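Local coordinates for protein KLLA0E08119p (Kluyveromyces lactis, PDB 3VA7) that probably catalyses the ATP- and biotin-dependent carboxylation of urea to urea-1-carboxylate, this chain being the urea carboxylase part of a longer multifunctional enzyme, at residues 37-42 / 396-401; 264-269 / 447-452; 367-372 / 409-414; 382-387 / 403-408. All coordinates share one frame; numbering follows the deposited sequence.

Interaction 1. Residues 37-42 / 396-401; sequences ANRGEI and DTWVKK
The indole of W398 lies beneath the loop that leads into helix 40-53, its two rings taking different partners on one face. R39 supplies a cation-pi contact: its CZ stands 4.8 Å from the centroid of the six-membered ring of W398. The guanidinium is upright rather than stacked, its plane turned 84° from the indole, and it dips NH1 to 3.4 Å from W398 CH2. G40 covers the other ring through a CH-pi contact, G40 CA being 4.1 Å from the centroid of the five-membered ring. V399 CG1 closes the opposite face. W398 CG sits in the crowded position between the backbone N and the carbonyl carbon (chi1 62°), which lifts the indole toward R39 and lets NE1 bond to T412 O. Here the N-terminal domain of the biotin carboxylase fold meets a strand of its C-terminal domain. An alanine in place of W398 would be likely to leave the R39 guanidinium without its aromatic support and T412 O without its NE1-H donor. R39 NE also forms a salt bridge with D65. Farther along, E41 CB rests 3.9 Å from W398 CD1, while E41 CG packs 3.7 Å from D396 O. E41 OE1 bonds to Y111 and D396 OD1 pairs with R394; the second oxygens, E41 OE2 and D396 OD2, stay 4.5 Å apart, where one water donating to both would probably ease the like charges.

Interaction 2. Residues 264-269 / 447-452; sequences QKVIEE and DYLRSI
V266 and I267 meet the helix at three side chains, and every contact is between apolar carbons. I267 CD1 fits between two of them, lying 4.1 Å from I452 CG2 and 4.2 Å from L449 CD1. The same L449 methyl is shared with the strand's other residue, V266 CG2 standing 4.2 Å from L449 CD1. V266 CG2 also comes within 4.3 Å of I452 CD1 and brushes the ring of Y448 at CE1. Because L449 and I452 are three residues apart, they present neighbouring methyls on one side of the helix.

Successive residues of a regular strand point to opposite faces; here both V266 and I267 point toward the helix. The backbone of V266 explains this, for its psi of -38° departs from extended values and turns two consecutive side chains the same way. On the helix, I452 holds CG1 beside its backbone N (chi1 -62°) and extends beyond it, which brings CD1 near V266 and 3.6 Å above one face of the Y448 ring, toward its rim, while F377 and Y473 meet Y448 in edge-to-face stacks. F458 of the following helix, 456-460, adds to the cover over I267.

The two axes pass 10.1 Å apart at 45°. Strand 264-270 is held between strands 249-261 and 362-372 of the large antiparallel sheet, and helix 446-454 of the biotin carboxylase region packs against it.

Interaction 3. Residues 367-372 / 409-414; sequences RLYAEN and YDPTLA
L368 faces both L413 and A414, which makes this antiparallel pairing a classic beta bulge, set in the C-terminal domain of biotin carboxylase. The backbone bonds define it. L368 O accepts from L413 N at 2.7 Å and from A414 N at 3.3 Å, while L368 N returns a bond to A414 O at 3.0 Å. One residue's shift in register then sets Y369 opposite T412 as a non-hydrogen-bonded pair, and A370 N reaches P411 O at 2.8 Å.

Apolar contacts fill in around these bonds. L368 CG is anti to the backbone N (chi1 -168°), and chi2 at 78° then carries CD2 to L413 CB at 3.8 Å and toward the A414 methyl. L413 CD1 packs beside A370, whose CB also meets P411. V405 of the adjoining strand 404-405 packs against both A370 and L413.

Aromatic contacts belong to Y369. The edge of its ring runs along P411 and D410, with CD1 3.9 Å from P411 CG, and CE1 lies by the T412 hydroxyl. An alanine at Y369 would probably open a gap beside P411 and T412 and leave R367 NH1 without its phenol acceptor.

Among the polar side chains, R367 NH1 donates to Y369 OH, which lies in the guanidinium plane, and the rest of that group pairs with E268 and E325. D410 OD2 accepts from T412 N, which comes from above the carboxylate plane, in an Asx turn, and its syn lone pair takes T412 OG1 at 2.9 Å.

Interaction 4. Residues 382-387 / 403-408; sequences GQLTSV and TNVSAE
The side-chain amides of Q383 and N404 lie nearly parallel, their planes 14° apart, on the same face where strand 404-405 pairs with 378-383 in the large antiparallel sheet. They are not stacked plate on plate. The ND2 end of N404 instead meets the aliphatic stem of Q383, 3.5 Å from its CB and 3.7 Å from its CG, and that stem passes to one side of the N404 amide plane. With CG turned opposite the backbone N (chi1 -164°) and the rest of the chain extended, the Q383 methylenes stand up beside N404. N404 OD1 takes a hydrogen bond from N1095, while L1057 touches Q383; this face therefore looks from the biotin carboxylase region toward later parts of the chain.

Beneath the amides the backbone does the joining. G382 and V405 form a hydrogen-bonded pair, G382 N giving to V405 O at 2.8 Å and V405 N giving back to G382 O at 2.9 Å. Q383 and N404 make the next, non-hydrogen-bonded pair, and L384 N closes the row on T403 O at 2.8 Å. At G382 the backbone angles would press any CB against the preceding carbonyl oxygen, a strong reason for glycine.

On the side of V405, away from the amides, the leucine that ends the pairing packs on it, L384 CG 3.9 Å from V405 CG2, with V399 and V439 near L384. The three cross-strand bonds use main-chain atoms alone; side chains thus set the character of the two sides, polar with the amides and aliphatic at V405, rather than the register, G382 excepted.

How the interactions relate
Read from the N terminus, interaction 1 opens first, at 37-42, and closes 354 residues later at 396-401, bringing the start of helix 40-53 to strand 394-397. Interaction 2 opens at 264-269 and closes last, at 447-452. Interaction 3 is nested inside it, and interaction 4 inside interaction 3, so three loops sit one within another; interaction 1 crosses all of them. Strands of one large antiparallel sheet run through the four sites. Interactions 1 and 3 touch through T397 OG1 with L413 O, interactions 2 and 3 through a salt bridge between E268 and R367, and interactions 1 and 3 each pack against interaction 4. Interaction 3 is thus the hub.

Interaction 1. Residues 37-42 / 396-401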
loop_
_atom_site.group_PDB
_atom_site.type_symbol
_atom_site.label_atom_id
_atom_site.label_comp_id
_atom_site.label_asym_id
_atom_site.label_seq_id
_atom_site.Cartn_x
_atom_site.Cartn_y
_atom_site.Cartn_z
ATOM N N ALA A 37 6.213 -31.432 -11.353
ATOM C CA ALA A 37 4.959 -31.654 -10.635
ATOM C C ALA A 37 4.980 -30.923 -9.292
ATOM O O ALA A 37 4.745 -31.506 -8.216
ATOM C CB ALA A 37 4.667 -33.120 -10.466
ATOM N N ASN A 38 5.245 -29.626 -9.358
ATOM C CA ASN A 38 5.350 -28.847 -8.134
ATOM C C ASN A 38 5.240 -27.355 -8.383
ATOM O O ASN A 38 5.112 -26.919 -9.566
ATOM C CB ASN A 38 6.650 -29.170 -7.384
ATOM C CG ASN A 38 6.446 -29.266 -5.908
ATOM O OD1 ASN A 38 6.037 -28.283 -5.265
ATOM N ND2 ASN A 38 6.741 -30.435 -5.337
ATOM N N ARG A 39 5.289 -26.609 -7.267
ATOM C CA ARG A 39 5.088 -25.163 -7.206
ATOM C C ARG A 39 6.188 -24.512 -6.372
ATOM O O ARG A 39 7.171 -25.144 -6.006
ATOM C CB ARG A 39 3.684 -24.844 -6.601
ATOM C CG ARG A 39 3.533 -25.140 -5.110
ATOM C CD ARG A 39 2.277 -24.519 -4.442
ATOM N NE ARG A 39 2.313 -23.054 -4.367
ATOM C CZ ARG A 39 3.045 -22.312 -3.503
ATOM N NH1 ARG A 39 2.973 -20.970 -3.575
ATOM N NH2 ARG A 39 3.865 -22.871 -2.587
ATOM N N GLY A 40 6.022 -23.244 -6.063
ATOM C CA GLY A 40 6.926 -22.579 -5.137
ATOM C C GLY A 40 8.398 -22.656 -5.462
ATOM O O GLY A 40 8.826 -22.621 -6.623
ATOM N N GLU A 41 9.155 -22.833 -4.406
ATOM C CA GLU A 41 10.588 -22.625 -4.330
ATOM C C GLU A 41 11.325 -23.807 -4.940
ATOM O O GLU A 41 12.317 -23.659 -5.697
ATOM C CB GLU A 41 10.849 -22.467 -2.822
ATOM C CG GLU A 41 12.155 -22.766 -2.260
ATOM C CD GLU A 41 12.542 -24.249 -2.166
ATOM O OE1 GLU A 41 12.009 -25.025 -1.293
ATOM O OE2 GLU A 41 13.481 -24.558 -2.936
ATOM N N ILE A 42 10.850 -25.000 -4.645
ATOM C CA ILE A 42 11.427 -26.157 -5.321
ATOM C C ILE A 42 11.248 -26.110 -6.860
ATOM O O ILE A 42 12.129 -26.509 -7.628
ATOM C CB ILE A 42 10.911 -27.501 -4.745
ATOM C CG1 ILE A 42 11.897 -28.595 -5.131
ATOM C CG2 ILE A 42 9.428 -27.804 -5.174
ATOM C CD1 ILE A 42 13.307 -28.143 -4.915
ATOM N N ASP A 396 17.054 -19.804 -1.883
ATOM C CA ASP A 396 16.135 -20.473 -2.772
ATOM C C ASP A 396 14.788 -19.892 -2.395
ATOM O O ASP A 396 14.322 -19.985 -1.231
ATOM C CB ASP A 396 16.219 -21.995 -2.636
ATOM C CG ASP A 396 17.608 -22.571 -3.027
ATOM O OD1 ASP A 396 18.473 -21.937 -3.687
ATOM O OD2 ASP A 396 17.859 -23.722 -2.675
ATOM N N THR A 397 14.192 -19.213 -3.344
ATOM C CA THR A 397 12.953 -18.578 -3.069
ATOM C C THR A 397 12.110 -18.588 -4.345
ATOM O O THR A 397 12.537 -19.114 -5.399
ATOM C CB THR A 397 13.192 -17.116 -2.552
ATOM O OG1 THR A 397 11.945 -16.538 -2.108
ATOM C CG2 THR A 397 13.875 -16.224 -3.667
ATOM N N TRP A 398 10.920 -18.010 -4.247
ATOM C CA TRP A 398 10.040 -17.888 -5.391
ATOM C C TRP A 398 9.325 -16.543 -5.293
ATOM O O TRP A 398 8.349 -16.331 -5.972
ATOM C CB TRP A 398 9.025 -19.035 -5.410
ATOM C CG TRP A 398 8.157 -19.032 -4.237
ATOM C CD1 TRP A 398 8.484 -19.422 -2.937
ATOM C CD2 TRP A 398 6.804 -18.576 -4.188
ATOM N NE1 TRP A 398 7.385 -19.248 -2.100
ATOM C CE2 TRP A 398 6.350 -18.732 -2.840
ATOM C CE3 TRP A 398 5.927 -18.047 -5.149
ATOM C CZ2 TRP A 398 5.057 -18.364 -2.444
ATOM C CZ3 TRP A 398 4.636 -17.685 -4.764
ATOM C CH2 TRP A 398 4.203 -17.845 -3.420
ATOM N N VAL A 399 9.838 -15.631 -4.461
ATOM C CA VAL A 399 9.155 -14.364 -4.204
ATOM C C VAL A 399 10.023 -13.129 -4.484
ATOM O O VAL A 399 11.267 -13.192 -4.504
ATOM C CB VAL A 399 8.608 -14.324 -2.781
ATOM C CG1 VAL A 399 7.811 -15.622 -2.491
ATOM C CG2 VAL A 399 9.728 -14.072 -1.766
ATOM N N LYS A 400 9.355 -12.013 -4.761
ATOM C CA LYS A 400 10.004 -10.708 -4.918
ATOM C C LYS A 400 8.967 -9.627 -4.583
ATOM O O LYS A 400 7.851 -9.944 -4.219
ATOM C CB LYS A 400 10.555 -10.530 -6.330
ATOM C CG LYS A 400 9.717 -11.214 -7.350
ATOM C CD LYS A 400 9.906 -10.685 -8.781
ATOM C CE LYS A 400 8.601 -11.021 -9.603
ATOM N NZ LYS A 400 8.827 -11.298 -11.102
ATOM N N LYS A 401 9.379 -8.351 -4.640
ATOM C CA LYS A 401 8.500 -7.205 -4.477
ATOM C C LYS A 401 7.326 -7.552 -5.388
ATOM O O LYS A 401 7.521 -7.868 -6.564
ATOM C CB LYS A 401 9.237 -5.942 -4.952
ATOM C CG LYS A 401 8.610 -4.540 -4.711
ATOM C CD LYS A 401 9.423 -3.539 -5.593
ATOM C CE LYS A 401 9.798 -2.223 -4.878
ATOM N NZ LYS A 401 11.202 -2.144 -4.202
HETATM O O HOH W 1 15.605 -25.703 -2.954
HETATM O O HOH W 2 14.095 -21.440 -5.480
#

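Interaction 2. Residues 264-269 / 447-452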
loop_
_atom_site.group_PDB
_atom_site.type_symbol
_atom_site.label_atom_id
_atom_site.label_comp_id
_atom_site.label_asym_id
_atom_site.label_seq_id
_atom_site.Cartn_x
_atom_site.Cartn_y
_atom_site.Cartn_z
ATOM N N GLN A 264 8.253 -29.453 13.181
ATOM C CA GLN A 264 8.389 -28.860 11.865
ATOM C C GLN A 264 9.752 -28.163 11.762
ATOM O O GLN A 264 10.067 -27.257 12.548
ATOM C CB GLN A 264 7.226 -27.926 11.600
ATOM C CG GLN A 264 5.864 -28.580 11.791
ATOM C CD GLN A 264 4.752 -27.555 11.902
ATOM O OE1 GLN A 264 4.457 -26.848 10.938
ATOM N NE2 GLN A 264 4.128 -27.458 13.083
ATOM N N LYS A 265 10.586 -28.609 10.822
ATOM C CA LYS A 265 11.975 -28.161 10.801
ATOM C C LYS A 265 12.058 -26.662 10.515
ATOM O O LYS A 265 11.207 -26.156 9.774
ATOM C CB LYS A 265 12.768 -29.001 9.820
ATOM C CG LYS A 265 12.575 -30.484 10.108
ATOM C CD LYS A 265 13.645 -31.341 9.441
ATOM C CE LYS A 265 13.154 -31.885 8.147
ATOM N NZ LYS A 265 13.719 -33.235 7.887
ATOM N N VAL A 266 13.000 -25.950 11.163
ATOM C CA VAL A 266 13.186 -24.508 10.898
ATOM C C VAL A 266 14.620 -24.166 10.569
ATOM O O VAL A 266 14.853 -23.322 9.695
ATOM C CB VAL A 266 12.610 -23.500 11.984
ATOM C CG1 VAL A 266 11.545 -24.119 12.857
ATOM C CG2 VAL A 266 13.670 -22.965 12.858
ATOM N N ILE A 267 15.576 -24.820 11.243
ATOM C CA ILE A 267 16.989 -24.674 10.890
ATOM C C ILE A 267 17.706 -26.011 10.765
ATOM O O ILE A 267 17.579 -26.897 11.630
ATOM C CB ILE A 267 17.772 -23.739 11.886
ATOM C CG1 ILE A 267 17.514 -22.276 11.562
ATOM C CG2 ILE A 267 19.292 -23.967 11.880
ATOM C CD1 ILE A 267 16.725 -21.587 12.627
ATOM N N GLU A 268 18.497 -26.140 9.693
ATOM C CA GLU A 268 19.301 -27.339 9.482
ATOM C C GLU A 268 20.745 -26.982 9.213
ATOM O O GLU A 268 21.042 -25.875 8.788
ATOM C CB GLU A 268 18.723 -28.188 8.348
ATOM C CG GLU A 268 17.194 -28.288 8.343
ATOM C CD GLU A 268 16.497 -27.219 7.467
ATOM O OE1 GLU A 268 17.160 -26.361 6.837
ATOM O OE2 GLU A 268 15.252 -27.247 7.390
ATOM N N GLU A 269 21.634 -27.935 9.461
ATOM C CA GLU A 269 23.077 -27.746 9.291
ATOM C C GLU A 269 23.865 -29.034 8.903
ATOM O O GLU A 269 23.435 -30.168 9.141
ATOM C CB GLU A 269 23.686 -27.171 10.580
ATOM C CG GLU A 269 23.792 -28.176 11.737
ATOM C CD GLU A 269 24.491 -27.550 12.953
ATOM O OE1 GLU A 269 23.897 -27.554 14.103
ATOM O OE2 GLU A 269 25.634 -27.054 12.723
ATOM N N ASP A 447 12.362 -12.521 12.715
ATOM C CA ASP A 447 12.801 -12.109 14.020
ATOM C C ASP A 447 12.972 -13.329 14.894
ATOM O O ASP A 447 13.942 -13.423 15.601
ATOM C CB ASP A 447 11.801 -11.137 14.681
ATOM C CG ASP A 447 12.342 -10.577 15.987
ATOM O OD1 ASP A 447 13.379 -9.902 15.908
ATOM O OD2 ASP A 447 11.789 -10.868 17.082
ATOM N N TYR A 448 12.008 -14.233 14.876
ATOM C CA TYR A 448 12.138 -15.546 15.530
ATOM C C TYR A 448 13.411 -16.311 15.085
ATOM O O TYR A 448 14.184 -16.797 15.904
ATOM C CB TYR A 448 10.893 -16.321 15.183
ATOM C CG TYR A 448 10.862 -17.739 15.605
ATOM C CD1 TYR A 448 11.068 -18.750 14.669
ATOM C CD2 TYR A 448 10.542 -18.095 16.924
ATOM C CE1 TYR A 448 10.993 -20.076 15.026
ATOM C CE2 TYR A 448 10.472 -19.426 17.304
ATOM C CZ TYR A 448 10.695 -20.416 16.349
ATOM O OH TYR A 448 10.635 -21.752 16.674
ATOM N N LEU A 449 13.633 -16.362 13.781
ATOM C CA LEU A 449 14.857 -16.941 13.223
ATOM C C LEU A 449 16.100 -16.277 13.774
ATOM O O LEU A 449 17.063 -16.966 14.082
ATOM C CB LEU A 449 14.893 -16.842 11.681
ATOM C CG LEU A 449 14.375 -17.951 10.760
ATOM C CD1 LEU A 449 13.617 -19.030 11.493
ATOM C CD2 LEU A 449 13.560 -17.351 9.624
ATOM N N ARG A 450 16.078 -14.952 13.886
ATOM C CA ARG A 450 17.264 -14.154 14.253
ATOM C C ARG A 450 17.730 -14.468 15.667
ATOM O O ARG A 450 18.927 -14.713 15.938
ATOM C CB ARG A 450 16.937 -12.668 14.160
ATOM C CG ARG A 450 17.374 -12.029 12.883
ATOM C CD ARG A 450 16.504 -10.858 12.653
ATOM N NE ARG A 450 16.707 -10.336 11.322
ATOM C CZ ARG A 450 15.973 -9.358 10.809
ATOM N NH1 ARG A 450 15.006 -8.851 11.552
ATOM N NH2 ARG A 450 16.204 -8.886 9.578
ATOM N N SER A 451 16.738 -14.444 16.543
ATOM C CA SER A 451 16.844 -14.841 17.913
ATOM C C SER A 451 17.411 -16.274 18.069
ATOM O O SER A 451 18.341 -16.480 18.864
ATOM C CB SER A 451 15.473 -14.678 18.563
ATOM O OG SER A 451 15.270 -15.709 19.499
ATOM N N ILE A 452 16.880 -17.248 17.315
ATOM C CA ILE A 452 17.449 -18.622 17.339
ATOM C C ILE A 452 18.877 -18.652 16.827
ATOM O O ILE A 452 19.768 -18.970 17.581
ATOM C CB ILE A 452 16.619 -19.641 16.596
ATOM C CG1 ILE A 452 15.242 -19.786 17.231
ATOM C CG2 ILE A 452 17.318 -20.974 16.602
ATOM C CD1 ILE A 452 14.326 -20.613 16.396
#

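Interaction 3. Residues 367-372 / 409-414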
loop_
_atom_site.group_PDB
_atom_site.type_symbol
_atom_site.label_atom_id
_atom_site.label_comp_id
_atom_site.label_asym_id
_atom_site.label_seq_id
_atom_site.Cartn_x
_atom_site.Cartn_y
_atom_site.Cartn_z
ATOM N N ARG A 367 14.686 -21.395 7.398
ATOM C CA ARG A 367 13.501 -21.392 6.566
ATOM C C ARG A 367 12.620 -20.183 6.867
ATOM O O ARG A 367 11.965 -20.130 7.922
ATOM C CB ARG A 367 12.715 -22.661 6.834
ATOM C CG ARG A 367 13.469 -23.969 6.721
ATOM C CD ARG A 367 12.422 -25.069 6.422
ATOM N NE ARG A 367 12.976 -26.409 6.311
ATOM C CZ ARG A 367 12.225 -27.500 6.183
ATOM N NH1 ARG A 367 10.905 -27.403 6.145
ATOM N NH2 ARG A 367 12.787 -28.690 6.103
ATOM N N LEU A 368 12.587 -19.226 5.948
ATOM C CA LEU A 368 11.706 -18.070 6.079
ATOM C C LEU A 368 10.291 -18.419 5.689
ATOM O O LEU A 368 10.027 -18.717 4.524
ATOM C CB LEU A 368 12.186 -16.892 5.222
ATOM C CG LEU A 368 11.545 -15.492 5.452
ATOM C CD1 LEU A 368 12.115 -14.783 6.696
ATOM C CD2 LEU A 368 11.706 -14.588 4.205
ATOM N N TYR A 369 9.395 -18.360 6.677
ATOM C CA TYR A 369 7.951 -18.612 6.517
ATOM C C TYR A 369 7.103 -17.338 6.668
ATOM O O TYR A 369 7.394 -16.479 7.523
ATOM C CB TYR A 369 7.469 -19.618 7.574
ATOM C CG TYR A 369 7.887 -21.060 7.335
ATOM C CD1 TYR A 369 7.175 -21.852 6.436
ATOM C CD2 TYR A 369 8.948 -21.643 8.034
ATOM C CE1 TYR A 369 7.523 -23.172 6.187
ATOM C CE2 TYR A 369 9.305 -22.963 7.804
ATOM C CZ TYR A 369 8.573 -23.730 6.870
ATOM O OH TYR A 369 8.870 -25.046 6.560
ATOM N N ALA A 370 6.036 -17.222 5.869
ATOM C CA ALA A 370 4.991 -16.222 6.089
ATOM C C ALA A 370 4.119 -16.710 7.235
ATOM O O ALA A 370 3.066 -17.335 7.037
ATOM C CB ALA A 370 4.176 -16.051 4.862
ATOM N N GLU A 371 4.571 -16.438 8.448
ATOM C CA GLU A 371 3.908 -16.909 9.667
ATOM C C GLU A 371 4.100 -15.896 10.781
ATOM O O GLU A 371 5.101 -15.131 10.781
ATOM C CB GLU A 371 4.610 -18.146 10.197
ATOM C CG GLU A 371 4.037 -19.447 9.863
ATOM C CD GLU A 371 5.040 -20.535 10.205
ATOM O OE1 GLU A 371 6.087 -20.157 10.809
ATOM O OE2 GLU A 371 4.786 -21.730 9.851
ATOM N N ASN A 372 3.213 -15.968 11.778
ATOM C CA ASN A 372 3.354 -15.139 12.969
ATOM C C ASN A 372 3.845 -15.877 14.237
ATOM O O ASN A 372 3.074 -16.559 14.913
ATOM C CB ASN A 372 2.039 -14.392 13.212
ATOM C CG ASN A 372 2.190 -13.333 14.249
ATOM O OD1 ASN A 372 3.253 -13.182 14.819
ATOM N ND2 ASN A 372 1.140 -12.587 14.498
ATOM N N TYR A 409 -1.294 -23.083 0.451
ATOM C CA TYR A 409 -0.496 -24.292 0.306
ATOM C C TYR A 409 0.442 -24.620 1.448
ATOM O O TYR A 409 0.481 -25.769 1.920
ATOM C CB TYR A 409 0.213 -24.298 -1.057
ATOM C CG TYR A 409 -0.780 -24.092 -2.190
ATOM C CD1 TYR A 409 -1.610 -25.139 -2.621
ATOM C CD2 TYR A 409 -0.924 -22.820 -2.789
ATOM C CE1 TYR A 409 -2.551 -24.931 -3.649
ATOM C CE2 TYR A 409 -1.848 -22.589 -3.812
ATOM C CZ TYR A 409 -2.656 -23.641 -4.242
ATOM O OH TYR A 409 -3.554 -23.402 -5.251
ATOM N N ASP A 410 1.175 -23.616 1.899
ATOM C CA ASP A 410 2.383 -23.828 2.688
ATOM C C ASP A 410 3.030 -22.485 2.668
ATOM O O ASP A 410 3.211 -21.913 1.613
ATOM C CB ASP A 410 3.331 -24.832 2.020
ATOM C CG ASP A 410 4.744 -24.779 2.593
ATOM O OD1 ASP A 410 5.027 -25.411 3.648
ATOM O OD2 ASP A 410 5.589 -24.102 1.972
ATOM N N PRO A 411 3.408 -21.978 3.838
ATOM C CA PRO A 411 3.818 -20.581 3.867
ATOM C C PRO A 411 5.350 -20.335 3.633
ATOM O O PRO A 411 5.874 -19.291 4.010
ATOM C CB PRO A 411 3.338 -20.130 5.263
ATOM C CG PRO A 411 3.274 -21.421 6.101
ATOM C CD PRO A 411 3.456 -22.609 5.173
ATOM N N THR A 412 6.052 -21.259 2.992
ATOM C CA THR A 412 7.451 -21.002 2.698
ATOM C C THR A 412 7.704 -19.775 1.788
ATOM O O THR A 412 7.102 -19.616 0.717
ATOM C CB THR A 412 8.114 -22.247 2.100
ATOM O OG1 THR A 412 8.124 -23.291 3.090
ATOM C CG2 THR A 412 9.538 -21.919 1.649
ATOM N N LEU A 413 8.600 -18.908 2.221
ATOM C CA LEU A 413 8.939 -17.749 1.434
ATOM C C LEU A 413 10.264 -17.968 0.725
ATOM O O LEU A 413 10.416 -17.694 -0.472
ATOM C CB LEU A 413 8.980 -16.484 2.319
ATOM C CG LEU A 413 7.596 -15.949 2.753
ATOM C CD1 LEU A 413 7.595 -14.783 3.756
ATOM C CD2 LEU A 413 6.724 -15.612 1.518
ATOM N N ALA A 414 11.214 -18.495 1.472
ATOM C CA ALA A 414 12.585 -18.451 1.073
ATOM C C ALA A 414 13.380 -19.367 1.962
ATOM O O ALA A 414 12.986 -19.670 3.047
ATOM C CB ALA A 414 13.120 -17.001 1.131
#

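Interaction 4. Residues 382-387 / 403-408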
loop_
_atom_site.group_PDB
_atom_site.type_symbol
_atom_site.label_atom_id
_atom_site.label_comp_id
_atom_site.label_asym_id
_atom_site.label_seq_id
_atom_site.Cartn_x
_atom_site.Cartn_y
_atom_site.Cartn_z
ATOM N N GLY A 382 -0.767 -12.213 2.176
ATOM C CA GLY A 382 -0.697 -10.830 1.696
ATOM C C GLY A 382 0.324 -10.486 0.607
ATOM O O GLY A 382 1.127 -11.307 0.234
ATOM N N GLN A 383 0.302 -9.247 0.111
ATOM C CA GLN A 383 1.260 -8.800 -0.902
ATOM C C GLN A 383 2.585 -8.326 -0.330
ATOM O O GLN A 383 2.610 -7.452 0.551
ATOM C CB GLN A 383 0.696 -7.698 -1.783
ATOM C CG GLN A 383 1.529 -7.553 -2.981
ATOM C CD GLN A 383 1.004 -6.565 -3.976
ATOM O OE1 GLN A 383 1.187 -6.752 -5.185
ATOM N NE2 GLN A 383 0.393 -5.492 -3.499
ATOM N N LEU A 384 3.676 -8.897 -0.836
ATOM C CA LEU A 384 4.986 -8.458 -0.446
ATOM C C LEU A 384 5.258 -7.107 -1.101
ATOM O O LEU A 384 4.979 -6.887 -2.274
ATOM C CB LEU A 384 6.074 -9.483 -0.778
ATOM C CG LEU A 384 5.886 -10.833 -0.101
ATOM C CD1 LEU A 384 7.017 -11.730 -0.449
ATOM C CD2 LEU A 384 5.702 -10.743 1.422
ATOM N N THR A 385 5.843 -6.219 -0.318
ATOM C CA THR A 385 5.850 -4.816 -0.609
ATOM C C THR A 385 7.279 -4.361 -0.851
ATOM O O THR A 385 7.559 -3.311 -1.474
ATOM C CB THR A 385 5.168 -4.105 0.602
ATOM O OG1 THR A 385 3.972 -3.445 0.154
ATOM C CG2 THR A 385 6.117 -3.211 1.426
ATOM N N SER A 386 8.187 -5.167 -0.342
ATOM C CA SER A 386 9.582 -4.909 -0.497
ATOM C C SER A 386 10.256 -6.232 -0.119
ATOM O O SER A 386 9.906 -6.890 0.872
ATOM C CB SER A 386 10.008 -3.709 0.382
ATOM O OG SER A 386 11.334 -3.888 0.885
ATOM N N VAL A 387 11.197 -6.652 -0.930
ATOM C CA VAL A 387 11.814 -7.953 -0.719
ATOM C C VAL A 387 13.302 -7.788 -0.979
ATOM O O VAL A 387 13.714 -7.545 -2.088
ATOM C CB VAL A 387 11.191 -9.052 -1.657
ATOM C CG1 VAL A 387 11.907 -10.346 -1.480
ATOM C CG2 VAL A 387 9.655 -9.239 -1.408
ATOM N N THR A 403 4.903 -10.080 -5.220
ATOM C CA THR A 403 4.299 -11.349 -4.983
ATOM C C THR A 403 3.189 -11.356 -3.957
ATOM O O THR A 403 3.348 -10.839 -2.864
ATOM C CB THR A 403 5.359 -12.370 -4.573
ATOM O OG1 THR A 403 6.406 -12.369 -5.557
ATOM C CG2 THR A 403 4.715 -13.776 -4.417
ATOM N N ASN A 404 2.078 -12.000 -4.317
ATOM C CA ASN A 404 0.956 -12.285 -3.392
ATOM C C ASN A 404 1.105 -13.623 -2.744
ATOM O O ASN A 404 1.065 -14.632 -3.389
ATOM C CB ASN A 404 -0.379 -12.265 -4.147
ATOM C CG ASN A 404 -0.724 -10.884 -4.666
ATOM O OD1 ASN A 404 -0.640 -10.623 -5.867
ATOM N ND2 ASN A 404 -1.096 -9.984 -3.761
ATOM N N VAL A 405 1.283 -13.620 -1.450
ATOM C CA VAL A 405 1.511 -14.840 -0.725
ATOM C C VAL A 405 0.197 -15.297 -0.131
ATOM O O VAL A 405 -0.381 -14.572 0.688
ATOM C CB VAL A 405 2.519 -14.622 0.420
ATOM C CG1 VAL A 405 2.708 -15.939 1.238
ATOM C CG2 VAL A 405 3.841 -14.120 -0.160
ATOM N N SER A 406 -0.272 -16.485 -0.528
ATOM C CA SER A 406 -1.553 -16.984 -0.020
ATOM C C SER A 406 -1.422 -17.993 1.138
ATOM O O SER A 406 -0.323 -18.481 1.468
ATOM C CB SER A 406 -2.396 -17.582 -1.136
ATOM O OG SER A 406 -2.338 -18.986 -1.053
ATOM N N ALA A 407 -2.557 -18.292 1.764
ATOM C CA ALA A 407 -2.578 -19.179 2.948
ATOM C C ALA A 407 -2.855 -20.631 2.520
ATOM O O ALA A 407 -2.801 -21.569 3.337
ATOM C CB ALA A 407 -3.628 -18.685 3.976
ATOM N N GLU A 408 -3.118 -20.792 1.223
ATOM C CA GLU A 408 -3.517 -22.067 0.660
ATOM C C GLU A 408 -2.522 -23.220 0.921
ATOM O O GLU A 408 -2.848 -24.216 1.579
ATOM C CB GLU A 408 -3.834 -21.909 -0.837
ATOM C CG GLU A 408 -4.894 -22.907 -1.365
ATOM C CD GLU A 408 -6.264 -22.864 -0.613
ATOM O OE1 GLU A 408 -6.648 -21.782 -0.070
ATOM O OE2 GLU A 408 -6.954 -23.926 -0.586
#